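Local coordinates for sister chromatid cohesion protein (Chaetomium thermophilum, PDB 5T8V), which probably loads cohesin onto chromatin, the chain described being the C-terminal, HEAT-repeat part of the Scc2 cohesin loader, at residues F1278-L1283 / L1375-V1380; F1248-V1253 / V1298-R1303. All coordinates share one frame; numbering follows the deposited sequence.

Interaction 1: F1278-L1283 / L1375-V1380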
loop_
_atom_site.group_PDB
_atom_site.type_symbol
_atom_site.label_atom_id
_atom_site.label_comp_id
_atom_site.label_asym_id
_atom_site.label_seq_id
_atom_site.Cartn_x
_atom_site.Cartn_y
_atom_site.Cartn_z
ATOM N N PHE A 1278 13.235 -32.186 24.627
ATOM C CA PHE A 1278 13.739 -31.669 23.362
ATOM C C PHE A 1278 12.824 -32.042 22.204
ATOM O O PHE A 1278 12.565 -31.215 21.322
ATOM C CB PHE A 1278 15.157 -32.180 23.098
ATOM C CG PHE A 1278 15.637 -31.920 21.697
ATOM C CD1 PHE A 1278 16.067 -30.661 21.321
ATOM C CD2 PHE A 1278 15.653 -32.934 20.754
ATOM C CE1 PHE A 1278 16.504 -30.417 20.032
ATOM C CE2 PHE A 1278 16.088 -32.698 19.467
ATOM C CZ PHE A 1278 16.514 -31.438 19.105
ATOM N N ILE A 1279 12.314 -33.278 22.185
ATOM C CA ILE A 1279 11.552 -33.740 21.026
ATOM C C ILE A 1279 10.044 -33.588 21.198
ATOM O O ILE A 1279 9.301 -33.885 20.254
ATOM C CB ILE A 1279 11.900 -35.197 20.651
ATOM C CG1 ILE A 1279 11.542 -36.172 21.773
ATOM C CG2 ILE A 1279 13.379 -35.303 20.299
ATOM C CD1 ILE A 1279 11.753 -37.630 21.380
ATOM N N ILE A 1280 9.564 -33.135 22.355
ATOM C CA ILE A 1280 8.159 -32.732 22.456
ATOM C C ILE A 1280 8.002 -31.247 22.151
ATOM O O ILE A 1280 7.027 -30.835 21.511
ATOM C CB ILE A 1280 7.567 -33.090 23.838
ATOM C CG1 ILE A 1280 8.239 -32.295 24.957
ATOM C CG2 ILE A 1280 7.668 -34.585 24.101
ATOM C CD1 ILE A 1280 7.434 -31.095 25.413
ATOM N N GLU A 1281 8.967 -30.431 22.586
ATOM C CA GLU A 1281 8.952 -29.022 22.209
ATOM C C GLU A 1281 9.007 -28.857 20.694
ATOM O O GLU A 1281 8.548 -27.838 20.164
ATOM C CB GLU A 1281 10.116 -28.293 22.876
ATOM C CG GLU A 1281 9.976 -28.156 24.382
ATOM C CD GLU A 1281 11.216 -27.573 25.035
ATOM O OE1 GLU A 1281 12.334 -28.005 24.688
ATOM O OE2 GLU A 1281 11.071 -26.679 25.893
ATOM N N ASN A 1282 9.562 -29.843 19.982
ATOM C CA ASN A 1282 9.482 -29.836 18.525
ATOM C C ASN A 1282 8.072 -30.166 18.053
ATOM O O ASN A 1282 7.586 -29.588 17.075
ATOM C CB ASN A 1282 10.480 -30.830 17.928
ATOM C CG ASN A 1282 11.898 -30.296 17.903
ATOM O OD1 ASN A 1282 12.232 -29.430 17.097
ATOM N ND2 ASN A 1282 12.746 -30.825 18.776
ATOM N N LEU A 1283 7.399 -31.098 18.734
ATOM C CA LEU A 1283 6.044 -31.465 18.335
ATOM C C LEU A 1283 5.089 -30.290 18.490
ATOM O O LEU A 1283 4.159 -30.129 17.692
ATOM C CB LEU A 1283 5.555 -32.657 19.156
ATOM C CG LEU A 1283 6.341 -33.959 18.996
ATOM C CD1 LEU A 1283 5.868 -34.990 20.009
ATOM C CD2 LEU A 1283 6.224 -34.501 17.580
ATOM N N LEU A 1375 3.204 -35.689 31.585
ATOM C CA LEU A 1375 2.489 -34.421 31.698
ATOM C C LEU A 1375 2.869 -33.473 30.568
ATOM O O LEU A 1375 2.019 -32.736 30.054
ATOM C CB LEU A 1375 2.763 -33.772 33.055
ATOM C CG LEU A 1375 2.072 -34.414 34.260
ATOM C CD1 LEU A 1375 3.067 -35.166 35.109
ATOM C CD2 LEU A 1375 1.348 -33.373 35.091
ATOM N N ALA A 1376 4.142 -33.476 30.167
ATOM C CA ALA A 1376 4.564 -32.643 29.046
ATOM C C ALA A 1376 3.940 -33.127 27.742
ATOM O O ALA A 1376 3.409 -32.328 26.959
ATOM C CB ALA A 1376 6.090 -32.637 28.949
ATOM N N ILE A 1377 3.996 -34.440 27.494
ATOM C CA ILE A 1377 3.371 -35.006 26.301
ATOM C C ILE A 1377 1.920 -34.559 26.209
ATOM O O ILE A 1377 1.480 -34.018 25.188
ATOM C CB ILE A 1377 3.477 -36.544 26.311
ATOM C CG1 ILE A 1377 4.937 -36.987 26.210
ATOM C CG2 ILE A 1377 2.676 -37.145 25.154
ATOM C CD1 ILE A 1377 5.141 -38.464 26.492
ATOM N N TRP A 1378 1.151 -34.783 27.277
ATOM C CA TRP A 1378 -0.262 -34.427 27.251
ATOM C C TRP A 1378 -0.460 -32.923 27.120
ATOM O O TRP A 1378 -1.426 -32.481 26.489
ATOM C CB TRP A 1378 -0.961 -34.940 28.510
ATOM C CG TRP A 1378 -2.441 -34.741 28.465
ATOM C CD1 TRP A 1378 -3.149 -33.714 29.015
ATOM C CD2 TRP A 1378 -3.398 -35.589 27.820
ATOM N NE1 TRP A 1378 -4.488 -33.871 28.759
ATOM C CE2 TRP A 1378 -4.668 -35.015 28.026
ATOM C CE3 TRP A 1378 -3.305 -36.780 27.091
ATOM C CZ2 TRP A 1378 -5.836 -35.591 27.531
ATOM C CZ3 TRP A 1378 -4.465 -37.349 26.600
ATOM C CH2 TRP A 1378 -5.714 -36.755 26.821
ATOM N N GLU A 1379 0.429 -32.124 27.712
ATOM C CA GLU A 1379 0.342 -30.676 27.550
ATOM C C GLU A 1379 0.422 -30.296 26.077
ATOM O O GLU A 1379 -0.458 -29.600 25.553
ATOM C CB GLU A 1379 1.452 -29.994 28.350
ATOM C CG GLU A 1379 1.420 -28.470 28.299
ATOM C CD GLU A 1379 0.166 -27.888 28.925
ATOM O OE1 GLU A 1379 -0.478 -28.592 29.733
ATOM O OE2 GLU A 1379 -0.178 -26.728 28.607
ATOM N N VAL A 1380 1.470 -30.755 25.389
ATOM C CA VAL A 1380 1.586 -30.486 23.957
ATOM C C VAL A 1380 0.382 -31.050 23.214
ATOM O O VAL A 1380 -0.091 -30.464 22.234
ATOM C CB VAL A 1380 2.907 -31.059 23.410
ATOM C CG1 VAL A 1380 2.972 -30.911 21.890
ATOM C CG2 VAL A 1380 4.092 -30.361 24.059
#

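Interaction 2: F1248-V1253 / V1298-R1303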
loop_
_atom_site.group_PDB
_atom_site.type_symbol
_atom_site.label_atom_id
_atom_site.label_comp_id
_atom_site.label_asym_id
_atom_site.label_seq_id
_atom_site.Cartn_x
_atom_site.Cartn_y
_atom_site.Cartn_z
ATOM N N PHE A 1248 7.614 -40.861 10.654
ATOM C CA PHE A 1248 8.667 -40.096 11.310
ATOM C C PHE A 1248 8.140 -39.470 12.595
ATOM O O PHE A 1248 8.686 -39.688 13.682
ATOM C CB PHE A 1248 9.218 -39.025 10.368
ATOM C CG PHE A 1248 10.181 -38.081 11.029
ATOM C CD1 PHE A 1248 11.456 -38.497 11.367
ATOM C CD2 PHE A 1248 9.807 -36.777 11.313
ATOM C CE1 PHE A 1248 12.343 -37.631 11.978
ATOM C CE2 PHE A 1248 10.690 -35.906 11.922
ATOM C CZ PHE A 1248 11.959 -36.333 12.256
ATOM N N LEU A 1249 7.056 -38.698 12.484
ATOM C CA LEU A 1249 6.400 -38.168 13.673
ATOM C C LEU A 1249 6.158 -39.275 14.689
ATOM O O LEU A 1249 6.550 -39.163 15.857
ATOM C CB LEU A 1249 5.083 -37.490 13.288
ATOM C CG LEU A 1249 5.182 -36.264 12.378
ATOM C CD1 LEU A 1249 3.791 -35.763 12.019
ATOM C CD2 LEU A 1249 5.995 -35.158 13.038
ATOM N N GLU A 1250 5.529 -40.368 14.255
ATOM C CA GLU A 1250 5.289 -41.476 15.169
ATOM C C GLU A 1250 6.590 -41.943 15.805
ATOM O O GLU A 1250 6.656 -42.147 17.024
ATOM C CB GLU A 1250 4.597 -42.622 14.433
ATOM C CG GLU A 1250 3.177 -42.292 14.005
ATOM C CD GLU A 1250 2.466 -43.469 13.371
ATOM O OE1 GLU A 1250 3.155 -44.411 12.922
ATOM O OE2 GLU A 1250 1.218 -43.455 13.324
ATOM N N LYS A 1251 7.650 -42.086 15.003
ATOM C CA LYS A 1251 8.931 -42.504 15.561
ATOM C C LYS A 1251 9.388 -41.539 16.649
ATOM O O LYS A 1251 9.861 -41.969 17.708
ATOM C CB LYS A 1251 9.981 -42.616 14.454
ATOM C CG LYS A 1251 11.356 -43.096 14.927
ATOM C CD LYS A 1251 11.285 -44.344 15.810
ATOM C CE LYS A 1251 10.598 -45.518 15.116
ATOM N NZ LYS A 1251 11.367 -46.019 13.939
ATOM N N LEU A 1252 9.239 -40.232 16.414
ATOM C CA LEU A 1252 9.523 -39.262 17.466
ATOM C C LEU A 1252 8.802 -39.645 18.749
ATOM O O LEU A 1252 9.422 -39.776 19.811
ATOM C CB LEU A 1252 9.111 -37.857 17.022
ATOM C CG LEU A 1252 10.099 -37.077 16.157
ATOM C CD1 LEU A 1252 9.400 -35.903 15.490
ATOM C CD2 LEU A 1252 11.257 -36.593 17.009
ATOM N N VAL A 1253 7.487 -39.856 18.659
ATOM C CA VAL A 1253 6.720 -40.267 19.832
ATOM C C VAL A 1253 7.314 -41.535 20.430
ATOM O O VAL A 1253 7.467 -41.651 21.652
ATOM C CB VAL A 1253 5.236 -40.455 19.460
ATOM C CG1 VAL A 1253 4.430 -40.918 20.669
ATOM C CG2 VAL A 1253 4.658 -39.162 18.901
ATOM N N VAL A 1298 -1.154 -37.049 17.404
ATOM C CA VAL A 1298 -1.828 -36.988 18.697
ATOM C C VAL A 1298 -2.419 -38.344 19.050
ATOM O O VAL A 1298 -2.586 -38.671 20.231
ATOM C CB VAL A 1298 -2.906 -35.883 18.701
ATOM C CG1 VAL A 1298 -2.287 -34.532 18.363
ATOM C CG2 VAL A 1298 -4.034 -36.219 17.735
ATOM N N ALA A 1299 -2.749 -39.153 18.041
ATOM C CA ALA A 1299 -3.188 -40.518 18.306
ATOM C C ALA A 1299 -2.062 -41.337 18.923
ATOM O O ALA A 1299 -2.284 -42.098 19.873
ATOM C CB ALA A 1299 -3.685 -41.170 17.016
ATOM N N ALA A 1300 -0.843 -41.184 18.403
ATOM C CA ALA A 1300 0.293 -41.911 18.958
ATOM C C ALA A 1300 0.653 -41.398 20.345
ATOM O O ALA A 1300 1.070 -42.176 21.212
ATOM C CB ALA A 1300 1.493 -41.801 18.019
ATOM N N MET A 1301 0.502 -40.091 20.577
ATOM C CA MET A 1301 0.799 -39.535 21.893
ATOM C C MET A 1301 -0.218 -40.001 22.927
ATOM O O MET A 1301 0.152 -40.387 24.042
ATOM C CB MET A 1301 0.837 -38.008 21.820
ATOM C CG MET A 1301 1.967 -37.459 20.958
ATOM S SD MET A 1301 2.189 -35.673 21.108
ATOM C CE MET A 1301 0.677 -35.066 20.374
ATOM N N GLU A 1302 -1.506 -39.977 22.578
ATOM C CA GLU A 1302 -2.524 -40.517 23.472
ATOM C C GLU A 1302 -2.297 -42.003 23.726
ATOM O O GLU A 1302 -2.466 -42.481 24.854
ATOM C CB GLU A 1302 -3.917 -40.283 22.884
ATOM C CG GLU A 1302 -4.321 -38.820 22.795
ATOM C CD GLU A 1302 -5.621 -38.622 22.037
ATOM O OE1 GLU A 1302 -6.200 -39.627 21.575
ATOM O OE2 GLU A 1302 -6.063 -37.461 21.904
ATOM N N ARG A 1303 -1.917 -42.749 22.687
ATOM C CA ARG A 1303 -1.666 -44.177 22.849
ATOM C C ARG A 1303 -0.516 -44.423 23.818
ATOM O O ARG A 1303 -0.625 -45.239 24.742
ATOM C CB ARG A 1303 -1.381 -44.807 21.482
ATOM C CG ARG A 1303 -1.235 -46.321 21.502
ATOM C CD ARG A 1303 -1.368 -46.923 20.105
ATOM N NE ARG A 1303 -0.437 -46.325 19.146
ATOM C CZ ARG A 1303 -0.751 -45.388 18.253
ATOM N NH1 ARG A 1303 -1.989 -44.915 18.163
ATOM N NH2 ARG A 1303 0.183 -44.922 17.434
#

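Interaction 1: F1278-L1283 / L1375-V1380
Val-1380 turns CG1 opposite its backbone N (chi1 174°), placing CG2 beside that N, while Ile-1280 tucks CG1 between its own N and carbonyl carbon (chi1 65°); with the further turn about chi2 of Ile-1280, these rotations bring Ile-1280 CD1 to 3.7 Å from Val-1380 CG2. The pair illustrates how helices stack in the alpha-solenoid of a HEAT-repeat protein: the two short segments run nearly parallel, 9° apart, with axes 9.7 Å from each other. No hydrogen bond crosses between them, and the contact is apolar and buried. The two branches of Ile-1280 divide the work. CD1 rests against both Val-1380 and the residue one turn earlier, Ala-1376, with Ile-1280 CD1 4.1 Å from Ala-1376 CB; CG2 meets Ile-1377 CG1 at 4.2 Å. Val-1380 in turn lays CG2 near the backbone carbonyl of Ile-1280, with CG2 3.9 Å from the Ile-1280 O. An alanine in place of Val-1380 removes both methyl branches and would probably leave Ile-1280 CD1 with Ala-1376 as its chief neighbour on this helix, opening a gap beside Leu-1283. Ile-1428 of helix 1422-1431 touches both Ile-1280 and Val-1380. One turn on from Ile-1280, Leu-1283 CB lies 4.1 Å from Val-1380 CG1.

Interaction 2: F1248-V1253 / V1298-R1303
Val-1253 packing against Ala-1300 and Met-1301 makes this a helix-to-helix contact near the C-terminal end of the Scc2 solenoid, apolar at its heart and polar at one margin. The two segments cross at -21° with their axes 9.3 Å apart, and the short side chain of Ala-1300 faces the other helix where the backbones come near each other. Both methyls of Val-1253 are used. CG1, placed opposite the backbone N (chi1 179°), reaches over the backbone of Ala-1300, 3.6 Å from the Ala-1300 O, and also meets the side chain of that residue, with Val-1253 CG1 4.1 Å from Ala-1300 CB. CG2 touches the near part of Met-1301, its CG, at 3.8 Å, and the two side chains cross at about a right angle. Towards the margin, the aliphatic part of Glu-1250 passes by Ala-1300, its CG 4.4 Å from the Ala-1300 CB. Beyond it, Glu-1250 OE2 stands 4.5 Å from Arg-1303 NH2, too far for a salt bridge, although the opposite charges probably attract each other weakly across this more exposed border. Helix 1291-1319 continues the contact on Val-1253 through Leu-1297 and Leu-1304, while Glu-1302 forms a salt bridge with Arg-1381 of helix 1364-1387, which also meets Val-1298 through Leu-1384.

In the fold
The four segments alternate along the chain: 1248-1253, 1278-1283, 1298-1303 and 1375-1380, with the first pairing with the third and the second with the fourth. Each interaction joins a modelled helix to the next but one, consistent with the nearly parallel courses and with layer-on-layer stacking in a HEAT-repeat solenoid. The centres of the two contacts are about 11 Å apart, and both lie toward the C-terminal end, on the same side of the chain's centre. Met-1301 of interaction 2 links them, its SD 3.9 Å from Leu-1283 CD1 and its CB 3.9 Å from Ile-1377 CG2. Leu-1252 CD1 also lies 4.1 Å from Leu-1283 CD2, and the four helices thus share a common apolar core.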